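Local coordinates for cell wall surface anchor family protein (Streptococcus pneumoniae, PDB 4OQ1), which probably serves as an ancillary pilin that anchors the pneumococcal pilus to the bacterial cell wall, at residues 53-58 against 84-89; 107-112 against 124-129; 26-31 against 103-108. The protein carries 3 engineered substitutions. One frame throughout, in Å; residues are numbered along the deposited sequence.

Overall arrangement
All three contacts lie in the N-terminal part of the elongated chain, their centres 38 to 43 Å from the centre of the chain, and belong to one mixed β-sheet. Contacts 1 and 2, about 9 Å apart centre to centre, come in series along the chain and span successive strands 120-129, 106-110, 50-56 and 85-93, joined by probable hydrogen bonds W55 O to Y109 N and L57 N to L107 O. Contact 3, about 10 Å from contact 2 and 11 Å from contact 1 centre to centre, ties the chain start to the end of strand 98-103; its segment 103-108 overlaps contact 2 at L107 and Y108. Together they build one end domain of the pilin.

Contact 1: 53-58 against 84-89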
loop_
_atom_site.group_PDB
_atom_site.type_symbol
_atom_site.label_atom_id
_atom_site.label_comp_id
_atom_site.label_asym_id
_atom_site.label_seq_id
_atom_site.Cartn_x
_atom_site.Cartn_y
_atom_site.Cartn_z
ATOM N N GLN A 53 -13.349 -23.179 -21.356
ATOM C CA GLN A 53 -14.555 -23.941 -21.239
ATOM C C GLN A 53 -15.666 -23.301 -22.073
ATOM O O GLN A 53 -15.870 -22.043 -21.985
ATOM C CB GLN A 53 -15.047 -23.959 -19.787
ATOM C CG GLN A 53 -14.047 -24.591 -18.814
ATOM C CD GLN A 53 -13.733 -26.027 -19.165
ATOM O OE1 GLN A 53 -14.597 -26.822 -19.548
ATOM N NE2 GLN A 53 -12.483 -26.341 -19.085
ATOM N N VAL A 54 -16.360 -24.116 -22.868
ATOM C CA VAL A 54 -17.479 -23.653 -23.670
ATOM C C VAL A 54 -18.695 -24.608 -23.651
ATOM O O VAL A 54 -18.602 -25.798 -23.284
ATOM C CB VAL A 54 -17.072 -23.370 -25.135
ATOM C CG1 VAL A 54 -15.879 -22.471 -25.238
ATOM C CG2 VAL A 54 -16.836 -24.671 -25.918
ATOM N N TRP A 55 -19.828 -24.097 -24.077
ATOM C CA TRP A 55 -20.938 -24.918 -24.414
ATOM C C TRP A 55 -21.215 -24.736 -25.849
ATOM O O TRP A 55 -21.411 -23.597 -26.290
ATOM C CB TRP A 55 -22.156 -24.463 -23.640
ATOM C CG TRP A 55 -22.122 -24.720 -22.155
ATOM C CD1 TRP A 55 -22.725 -25.774 -21.489
ATOM C CD2 TRP A 55 -21.447 -23.979 -21.176
ATOM N NE1 TRP A 55 -22.487 -25.709 -20.161
ATOM C CE2 TRP A 55 -21.680 -24.647 -19.913
ATOM C CE3 TRP A 55 -20.627 -22.871 -21.208
ATOM C CZ2 TRP A 55 -21.197 -24.159 -18.734
ATOM C CZ3 TRP A 55 -20.109 -22.368 -20.028
ATOM C CH2 TRP A 55 -20.397 -23.024 -18.798
ATOM N N LYS A 56 -21.379 -25.818 -26.576
ATOM C CA LYS A 56 -21.715 -25.746 -28.020
ATOM C C LYS A 56 -23.220 -25.862 -28.175
ATOM O O LYS A 56 -23.845 -26.827 -27.673
ATOM C CB LYS A 56 -21.004 -26.895 -28.765
ATOM C CG LYS A 56 -21.231 -26.914 -30.306
ATOM C CD LYS A 56 -20.586 -28.158 -31.006
ATOM C CE LYS A 56 -20.632 -28.024 -32.519
ATOM N NZ LYS A 56 -21.981 -27.764 -33.090
ATOM N N LEU A 57 -23.818 -24.830 -28.749
ATOM C CA LEU A 57 -25.262 -24.714 -28.797
ATOM C C LEU A 57 -25.831 -25.567 -29.943
ATOM O O LEU A 57 -25.180 -25.755 -30.900
ATOM C CB LEU A 57 -25.745 -23.242 -28.934
ATOM C CG LEU A 57 -25.253 -22.109 -28.039
ATOM C CD1 LEU A 57 -25.964 -20.734 -28.247
ATOM C CD2 LEU A 57 -25.430 -22.467 -26.623
ATOM N N ASP A 58 -27.039 -26.117 -29.751
ATOM C CA ASP A 58 -27.768 -26.869 -30.773
ATOM C C ASP A 58 -28.344 -25.945 -31.816
ATOM O O ASP A 58 -28.376 -24.765 -31.653
ATOM C CB ASP A 58 -28.892 -27.684 -30.134
ATOM C CG ASP A 58 -30.006 -26.825 -29.493
ATOM O OD1 ASP A 58 -30.562 -25.924 -30.128
ATOM O OD2 ASP A 58 -30.385 -27.049 -28.319
ATOM N N PHE A 84 -26.818 -28.665 -24.205
ATOM C CA PHE A 84 -25.668 -28.227 -24.996
ATOM C C PHE A 84 -24.565 -29.207 -24.714
ATOM O O PHE A 84 -24.586 -29.873 -23.706
ATOM C CB PHE A 84 -25.184 -26.803 -24.615
ATOM C CG PHE A 84 -26.256 -25.754 -24.668
ATOM C CD1 PHE A 84 -27.264 -25.847 -25.585
ATOM C CD2 PHE A 84 -26.193 -24.682 -23.848
ATOM C CE1 PHE A 84 -28.266 -24.903 -25.597
ATOM C CE2 PHE A 84 -27.186 -23.675 -23.896
ATOM C CZ PHE A 84 -28.237 -23.858 -24.726
ATOM N N LYS A 85 -23.596 -29.257 -25.616
ATOM C CA LYS A 85 -22.434 -30.079 -25.467
ATOM C C LYS A 85 -21.368 -29.223 -24.768
ATOM O O LYS A 85 -20.945 -28.227 -25.323
ATOM C CB LYS A 85 -21.914 -30.549 -26.840
ATOM C CG LYS A 85 -20.594 -31.320 -26.817
ATOM C CD LYS A 85 -19.834 -31.405 -28.178
ATOM C CE LYS A 85 -18.771 -32.537 -28.138
ATOM N NZ LYS A 85 -17.981 -32.718 -29.396
ATOM N N LYS A 86 -20.963 -29.640 -23.568
ATOM C CA LYS A 86 -19.949 -28.960 -22.816
ATOM C C LYS A 86 -18.623 -29.412 -23.310
ATOM O O LYS A 86 -18.348 -30.622 -23.352
ATOM C CB LYS A 86 -20.067 -29.287 -21.343
ATOM C CG LYS A 86 -19.117 -28.494 -20.463
ATOM C CD LYS A 86 -19.495 -27.010 -20.344
ATOM C CE LYS A 86 -18.353 -26.222 -19.696
ATOM N NZ LYS A 86 -17.926 -26.840 -18.393
ATOM N N THR A 87 -17.787 -28.505 -23.763
ATOM C CA THR A 87 -16.446 -28.950 -24.183
ATOM C C THR A 87 -15.379 -27.945 -23.747
ATOM O O THR A 87 -15.707 -27.029 -22.951
ATOM C CB THR A 87 -16.413 -29.324 -25.665
ATOM O OG1 THR A 87 -15.199 -30.000 -25.967
ATOM C CG2 THR A 87 -16.585 -28.138 -26.588
ATOM N N SER A 88 -14.138 -28.122 -24.218
ATOM C CA SER A 88 -13.114 -27.144 -23.975
ATOM C C SER A 88 -11.986 -27.160 -24.982
ATOM O O SER A 88 -11.805 -28.127 -25.675
ATOM C CB SER A 88 -12.639 -27.342 -22.546
ATOM O OG SER A 88 -11.671 -28.364 -22.524
ATOM N N PHE A 89 -11.264 -26.048 -25.120
ATOM C CA PHE A 89 -10.197 -25.881 -26.053
ATOM C C PHE A 89 -8.948 -25.358 -25.369
ATOM O O PHE A 89 -9.032 -24.588 -24.376
ATOM C CB PHE A 89 -10.610 -24.902 -27.128
ATOM C CG PHE A 89 -11.843 -25.318 -27.831
ATOM C CD1 PHE A 89 -11.875 -26.466 -28.628
ATOM C CD2 PHE A 89 -12.993 -24.568 -27.708
ATOM C CE1 PHE A 89 -13.036 -26.858 -29.263
ATOM C CE2 PHE A 89 -14.162 -24.949 -28.374
ATOM C CZ PHE A 89 -14.192 -26.069 -29.156
#
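F84 opens the second segment by lying against L57, whose CD2 methyl sits over the centre of the F84 ring, 3.5 Å from its centroid and 12° off the normal. The two side chains run side by side, and Y61 meets the same ring edge-to-face. The CB of F84 also reaches the edge of the W55 indole. K85 then makes a hydrogen-bonded antiparallel pair with K56: K56 N reaches K85 O at 2.7 Å, and the return bond from K85 N to K56 O is longer, 3.2 Å. Both lysine chains lead away from the opposite strand beyond their CB atoms. K86 lies across W55 instead. A bend at chi2 (71°) folds its chain over the indole, and CD stands 3.4 Å from the centroid of the W55 five-membered ring, a CH-pi contact over the face. Further out, K86 NZ makes an off-centre cation-pi contact with the W55 six-membered ring, 4.7 Å from its centroid. T87 restores the hydrogen-bonded pairing, V54 N bonding to T87 O at 3.0 Å and T87 N returning to V54 O. On the face shared with K56 and K85, the CG2 methyls of V54 and T87 meet at 3.5 Å. S88, paired with Q53, packs its CB against the Q53 amide, while its hydroxyl bonds to R51. F89 ends the walk: its CE2 touches V54 CG2 at 3.6 Å, obliquely to the ring, and the phenyl continues onto V100 and I103. Regular alternation of hydrogen-bonded and non-hydrogen-bonded pairs, with strand directions 140° apart, marks a twisted antiparallel pair in the β-sheet of the N-terminal region, consistent with the all-β, immunoglobulin-like build of Gram-positive pilins.

Contact 2: 107-112 against 124-129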
loop_
_atom_site.group_PDB
_atom_site.type_symbol
_atom_site.label_atom_id
_atom_site.label_comp_id
_atom_site.label_asym_id
_atom_site.label_seq_id
_atom_site.Cartn_x
_atom_site.Cartn_y
_atom_site.Cartn_z
ATOM N N LEU A 107 -21.609 -22.870 -32.816
ATOM C CA LEU A 107 -21.987 -21.649 -32.152
ATOM C C LEU A 107 -21.791 -21.950 -30.660
ATOM O O LEU A 107 -22.274 -22.915 -30.163
ATOM C CB LEU A 107 -23.419 -21.298 -32.472
ATOM C CG LEU A 107 -24.041 -20.110 -31.746
ATOM C CD1 LEU A 107 -23.314 -18.824 -32.032
ATOM C CD2 LEU A 107 -25.515 -19.992 -32.102
ATOM N N TYR A 108 -20.963 -21.149 -30.032
ATOM C CA TYR A 108 -20.364 -21.482 -28.751
ATOM C C TYR A 108 -20.683 -20.396 -27.716
ATOM O O TYR A 108 -20.721 -19.248 -28.042
ATOM C CB TYR A 108 -18.925 -21.609 -28.937
ATOM C CG TYR A 108 -18.504 -22.782 -29.764
ATOM C CD1 TYR A 108 -18.392 -24.040 -29.232
ATOM C CD2 TYR A 108 -18.029 -22.559 -31.077
ATOM C CE1 TYR A 108 -17.963 -25.115 -30.006
ATOM C CE2 TYR A 108 -17.551 -23.601 -31.862
ATOM C CZ TYR A 108 -17.530 -24.884 -31.336
ATOM O OH TYR A 108 -17.058 -25.898 -32.104
ATOM N N TYR A 109 -21.022 -20.796 -26.479
ATOM C CA TYR A 109 -21.254 -19.860 -25.416
ATOM C C TYR A 109 -20.094 -19.970 -24.431
ATOM O O TYR A 109 -19.667 -21.088 -24.075
ATOM C CB TYR A 109 -22.557 -20.291 -24.668
ATOM C CG TYR A 109 -22.872 -19.559 -23.434
ATOM C CD1 TYR A 109 -23.046 -18.166 -23.437
ATOM C CD2 TYR A 109 -23.180 -20.241 -22.273
ATOM C CE1 TYR A 109 -23.371 -17.474 -22.247
ATOM C CE2 TYR A 109 -23.458 -19.575 -21.100
ATOM C CZ TYR A 109 -23.629 -18.195 -21.079
ATOM O OH TYR A 109 -24.020 -17.488 -19.951
ATOM N N VAL A 110 -19.617 -18.821 -23.960
ATOM C CA VAL A 110 -18.502 -18.722 -22.949
ATOM C C VAL A 110 -19.034 -17.944 -21.737
ATOM O O VAL A 110 -19.817 -17.000 -21.894
ATOM C CB VAL A 110 -17.305 -17.971 -23.524
ATOM C CG1 VAL A 110 -16.166 -17.753 -22.524
ATOM C CG2 VAL A 110 -16.823 -18.678 -24.775
ATOM N N ARG A 111 -18.690 -18.429 -20.562
ATOM C CA ARG A 111 -18.952 -17.760 -19.311
ATOM C C ARG A 111 -17.740 -17.214 -18.566
ATOM O O ARG A 111 -17.861 -16.289 -17.751
ATOM C CB ARG A 111 -19.646 -18.744 -18.407
ATOM C CG ARG A 111 -21.165 -18.625 -18.513
ATOM C CD ARG A 111 -21.937 -19.474 -17.511
ATOM N NE ARG A 111 -22.240 -18.749 -16.288
ATOM C CZ ARG A 111 -23.278 -17.946 -16.137
ATOM N NH1 ARG A 111 -24.107 -17.743 -17.154
ATOM N NH2 ARG A 111 -23.515 -17.380 -14.962
ATOM N N SER A 112 -16.577 -17.803 -18.808
ATOM C CA SER A 112 -15.325 -17.419 -18.200
ATOM C C SER A 112 -14.161 -17.596 -19.166
ATOM O O SER A 112 -14.065 -18.643 -19.793
ATOM C CB SER A 112 -15.062 -18.451 -17.053
ATOM O OG SER A 112 -13.917 -18.100 -16.301
ATOM N N GLU A 124 -19.234 -13.258 -20.573
ATOM C CA GLU A 124 -20.314 -13.937 -21.161
ATOM C C GLU A 124 -20.574 -13.492 -22.545
ATOM O O GLU A 124 -21.024 -12.343 -22.729
ATOM C CB GLU A 124 -21.520 -13.714 -20.349
ATOM C CG GLU A 124 -21.314 -14.351 -18.944
ATOM C CD GLU A 124 -22.489 -14.075 -17.963
ATOM O OE1 GLU A 124 -23.522 -13.534 -18.375
ATOM O OE2 GLU A 124 -22.329 -14.437 -16.778
ATOM N N PHE A 125 -20.311 -14.394 -23.501
ATOM C CA PHE A 125 -20.550 -14.039 -24.886
ATOM C C PHE A 125 -20.751 -15.280 -25.737
ATOM O O PHE A 125 -20.459 -16.438 -25.305
ATOM C CB PHE A 125 -19.401 -13.186 -25.444
ATOM C CG PHE A 125 -18.050 -13.834 -25.339
ATOM C CD1 PHE A 125 -17.296 -13.835 -24.166
ATOM C CD2 PHE A 125 -17.517 -14.484 -26.435
ATOM C CE1 PHE A 125 -16.090 -14.490 -24.124
ATOM C CE2 PHE A 125 -16.305 -15.103 -26.386
ATOM C CZ PHE A 125 -15.566 -15.073 -25.248
ATOM N N LEU A 126 -21.101 -15.045 -26.994
ATOM C CA LEU A 126 -21.159 -16.137 -27.926
ATOM C C LEU A 126 -20.145 -15.829 -28.975
ATOM O O LEU A 126 -19.860 -14.673 -29.234
ATOM C CB LEU A 126 -22.518 -16.157 -28.660
ATOM C CG LEU A 126 -23.848 -16.386 -27.978
ATOM C CD1 LEU A 126 -24.942 -16.594 -29.000
ATOM C CD2 LEU A 126 -23.734 -17.585 -27.116
ATOM N N PHE A 127 -19.620 -16.875 -29.543
ATOM C CA PHE A 127 -18.920 -16.755 -30.810
ATOM C C PHE A 127 -19.326 -17.847 -31.837
ATOM O O PHE A 127 -19.621 -18.966 -31.471
ATOM C CB PHE A 127 -17.393 -16.681 -30.574
ATOM C CG PHE A 127 -16.741 -17.922 -30.054
ATOM C CD1 PHE A 127 -16.221 -18.879 -30.926
ATOM C CD2 PHE A 127 -16.725 -18.177 -28.700
ATOM C CE1 PHE A 127 -15.554 -20.006 -30.469
ATOM C CE2 PHE A 127 -16.122 -19.340 -28.210
ATOM C CZ PHE A 127 -15.562 -20.263 -29.084
ATOM N N GLU A 128 -19.115 -17.574 -33.137
ATOM C CA GLU A 128 -19.563 -18.551 -34.128
ATOM C C GLU A 128 -18.409 -18.773 -35.093
ATOM O O GLU A 128 -17.806 -17.798 -35.558
ATOM C CB GLU A 128 -20.821 -18.061 -34.803
ATOM C CG GLU A 128 -21.266 -19.007 -35.909
ATOM C CD GLU A 128 -22.510 -18.583 -36.595
ATOM O OE1 GLU A 128 -23.462 -19.345 -36.512
ATOM O OE2 GLU A 128 -22.548 -17.495 -37.206
ATOM N N MET A 129 -18.052 -20.063 -35.260
ATOM C CA MET A 129 -17.174 -20.543 -36.344
ATOM C C MET A 129 -17.973 -21.178 -37.530
ATOM O O MET A 129 -18.680 -22.121 -37.364
ATOM C CB MET A 129 -16.270 -21.576 -35.691
ATOM C CG MET A 129 -15.372 -20.933 -34.621
ATOM S SD MET A 129 -14.376 -19.584 -35.306
ATOM C CE MET A 129 -13.111 -19.561 -34.013
HETATM O O HOH W 1 -24.812 -15.127 -20.322
HETATM O O HOH W 2 -19.648 -15.053 -15.981
#
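Y108 CD2 packs against F127 CE1 at 3.6 Å, beside the backbone bond from Y108 N to F127 O. CG of F127 lies between its own N and carbonyl carbon (chi1 68°), a rotamer that turns the phenyl back over the partner strand, where Y108 CB stands over one face, toward the rim, 3.8 Å from the ring centroid. The two aromatic planes are 24° apart but slid, so the rings barely overlap. V110 CG2 reaches the F127 edge in plane, 3.6 Å from CE2. F125 repeats the rotamer (chi1 57°), with V110 CB over the rim of one face. The sheet curls so that strand 28-33 faces this side across an apolar interior, F125 on L32 and F127 on L30, consistent with the immunoglobulin-like β-sandwich of Gram-positive pilins; on the reverse side L126 CD2 meets Y109 CD1 at 3.8 Å, and helix 66-73 covers L126. At the corner, R111 bends at chi3 and brings its NH1 back to Y109 OH, 2.8 Å, in a bond that is not straight. E124 OE2 lies over one guanidinium face, 3.7 Å from R111 NH2, a long, charge-only bridge. H74 positions both groups, its O bonding R111 NH2 and its ND1 E124 OE1. One water links Y109 OH with E124 OE1; another joins R111 O to E124 OE2.

Contact 3: 26-31 against 103-108; sequences EDHTLV and IPNGLY
E26 meets P104 through its backbone, E26 O lying 3.7 Å from P104 CA; its side chain starts away from the turn, and the residue is poorly ordered, so this contact carries little weight. The D27 side chain also leaves away from 103-108, its OD1 bonded to H102. H28 carries the contact. It forms a hydrogen-bonded antiparallel pair with I103: H28 N donates to I103 O at 3.0 Å, from well above the carbonyl plane, and I103 N returns to H28 O at 2.9 Å, in the carbonyl plane on a lone pair. With CG of H28 anti to its own carbonyl carbon (chi1 -65°), the imidazole comes edge-on to the turn that follows I103, and I103 O lies in plane at the ring edge. NE2 then donates to N105 OD1 at 2.8 Å, nearly in line with the amide C=O (167°), although the bond itself is bent at the hydrogen (136°), with OD1 somewhat out of the ring plane. Past T29, L30 packs its CB against I103 CD1 at 3.7 Å, the apolar side of the contact. From the strand after the turn, Y108 OH donates back to P104 O at 2.8 Å, from above that carbonyl's plane. The N105 amide is held at both ends, OD1 by H28 and ND2 by D131. This fixes which way the amide faces and requires a proton on H28 NE2; the D131 carboxylate would probably polarise the amide, making OD1 a somewhat stronger acceptor for the imidazole.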
loop_
_atom_site.group_PDB
_atom_site.type_symbol
_atom_site.label_atom_id
_atom_site.label_comp_id
_atom_site.label_asym_id
_atom_site.label_seq_id
_atom_site.Cartn_x
_atom_site.Cartn_y
_atom_site.Cartn_z
ATOM N N GLU A 26 -13.512 -26.800 -39.597
ATOM C CA GLU A 26 -13.110 -27.633 -38.424
ATOM C C GLU A 26 -11.750 -27.314 -37.769
ATOM O O GLU A 26 -11.472 -27.862 -36.690
ATOM C CB GLU A 26 -13.169 -29.118 -38.746
ATOM C CG GLU A 26 -11.948 -29.909 -38.267
ATOM C CD GLU A 26 -12.116 -31.376 -38.469
ATOM O OE1 GLU A 26 -13.078 -31.933 -37.900
ATOM O OE2 GLU A 26 -11.288 -31.960 -39.196
ATOM N N ASP A 27 -10.881 -26.495 -38.365
ATOM C CA ASP A 27 -9.761 -25.977 -37.523
ATOM C C ASP A 27 -9.683 -24.444 -37.482
ATOM O O ASP A 27 -9.020 -23.774 -38.307
ATOM C CB ASP A 27 -8.422 -26.600 -37.882
ATOM C CG ASP A 27 -7.400 -26.393 -36.802
ATOM O OD1 ASP A 27 -7.267 -27.248 -35.894
ATOM O OD2 ASP A 27 -6.767 -25.328 -36.845
ATOM N N HIS A 28 -10.400 -23.889 -36.506
ATOM C CA HIS A 28 -10.461 -22.484 -36.361
ATOM C C HIS A 28 -9.665 -22.055 -35.127
ATOM O O HIS A 28 -9.508 -22.799 -34.114
ATOM C CB HIS A 28 -11.907 -21.992 -36.212
ATOM C CG HIS A 28 -12.742 -22.204 -37.413
ATOM N ND1 HIS A 28 -12.798 -21.293 -38.444
ATOM C CD2 HIS A 28 -13.584 -23.212 -37.747
ATOM C CE1 HIS A 28 -13.621 -21.743 -39.373
ATOM N NE2 HIS A 28 -14.114 -22.898 -38.972
ATOM N N THR A 29 -9.187 -20.852 -35.240
ATOM C CA THR A 29 -8.574 -20.163 -34.117
ATOM C C THR A 29 -9.387 -18.901 -33.701
ATOM O O THR A 29 -9.795 -18.080 -34.536
ATOM C CB THR A 29 -7.141 -19.715 -34.448
ATOM O OG1 THR A 29 -6.350 -20.856 -34.792
ATOM C CG2 THR A 29 -6.538 -19.031 -33.258
ATOM N N LEU A 30 -9.581 -18.788 -32.382
ATOM C CA LEU A 30 -10.208 -17.606 -31.774
ATOM C C LEU A 30 -9.140 -16.792 -30.996
ATOM O O LEU A 30 -8.383 -17.296 -30.218
ATOM C CB LEU A 30 -11.349 -18.030 -30.808
ATOM C CG LEU A 30 -11.990 -16.893 -29.984
ATOM C CD1 LEU A 30 -12.768 -15.900 -30.745
ATOM C CD2 LEU A 30 -12.826 -17.556 -28.854
ATOM N N VAL A 31 -9.106 -15.505 -31.293
ATOM C CA VAL A 31 -8.227 -14.530 -30.592
ATOM C C VAL A 31 -9.140 -13.707 -29.594
ATOM O O VAL A 31 -10.227 -13.214 -30.000
ATOM C CB VAL A 31 -7.539 -13.601 -31.670
ATOM C CG1 VAL A 31 -7.030 -12.295 -31.102
ATOM C CG2 VAL A 31 -6.383 -14.310 -32.370
ATOM N N ILE A 103 -10.653 -25.201 -33.001
ATOM C CA ILE A 103 -12.076 -25.114 -32.746
ATOM C C ILE A 103 -12.908 -25.519 -34.009
ATOM O O ILE A 103 -12.866 -24.826 -35.044
ATOM C CB ILE A 103 -12.453 -23.657 -32.335
ATOM C CG1 ILE A 103 -11.535 -23.195 -31.182
ATOM C CG2 ILE A 103 -13.934 -23.597 -31.991
ATOM C CD1 ILE A 103 -11.793 -21.743 -30.678
ATOM N N PRO A 104 -13.742 -26.555 -33.882
ATOM C CA PRO A 104 -14.608 -27.010 -34.979
ATOM C C PRO A 104 -15.612 -25.982 -35.298
ATOM O O PRO A 104 -15.797 -25.057 -34.499
ATOM C CB PRO A 104 -15.295 -28.248 -34.389
ATOM C CG PRO A 104 -14.419 -28.716 -33.333
ATOM C CD PRO A 104 -13.903 -27.442 -32.724
ATOM N N ASN A 105 -16.333 -26.142 -36.400
ATOM C CA ASN A 105 -17.440 -25.258 -36.708
ATOM C C ASN A 105 -18.549 -25.359 -35.605
ATOM O O ASN A 105 -18.767 -26.438 -35.075
ATOM C CB ASN A 105 -18.079 -25.710 -37.991
ATOM C CG ASN A 105 -17.396 -25.137 -39.163
ATOM O OD1 ASN A 105 -16.298 -24.611 -39.047
ATOM N ND2 ASN A 105 -18.061 -25.154 -40.268
ATOM N N GLY A 106 -19.213 -24.248 -35.291
ATOM C CA GLY A 106 -20.264 -24.277 -34.283
ATOM C C GLY A 106 -20.561 -22.927 -33.656
ATOM O O GLY A 106 -19.895 -21.932 -33.926
ATOM N N LEU A 107 -21.609 -22.870 -32.816
ATOM C CA LEU A 107 -21.987 -21.649 -32.152
ATOM C C LEU A 107 -21.791 -21.950 -30.660
ATOM O O LEU A 107 -22.274 -22.915 -30.163
ATOM C CB LEU A 107 -23.419 -21.298 -32.472
ATOM C CG LEU A 107 -24.041 -20.110 -31.746
ATOM C CD1 LEU A 107 -23.314 -18.824 -32.032
ATOM C CD2 LEU A 107 -25.515 -19.992 -32.102
ATOM N N TYR A 108 -20.963 -21.149 -30.032
ATOM C CA TYR A 108 -20.364 -21.482 -28.751
ATOM C C TYR A 108 -20.683 -20.396 -27.716
ATOM O O TYR A 108 -20.721 -19.248 -28.042
ATOM C CB TYR A 108 -18.925 -21.609 -28.937
ATOM C CG TYR A 108 -18.504 -22.782 -29.764
ATOM C CD1 TYR A 108 -18.392 -24.040 -29.232
ATOM C CD2 TYR A 108 -18.029 -22.559 -31.077
ATOM C CE1 TYR A 108 -17.963 -25.115 -30.006
ATOM C CE2 TYR A 108 -17.551 -23.601 -31.862
ATOM C CZ TYR A 108 -17.530 -24.884 -31.336
ATOM O OH TYR A 108 -17.058 -25.898 -32.104
#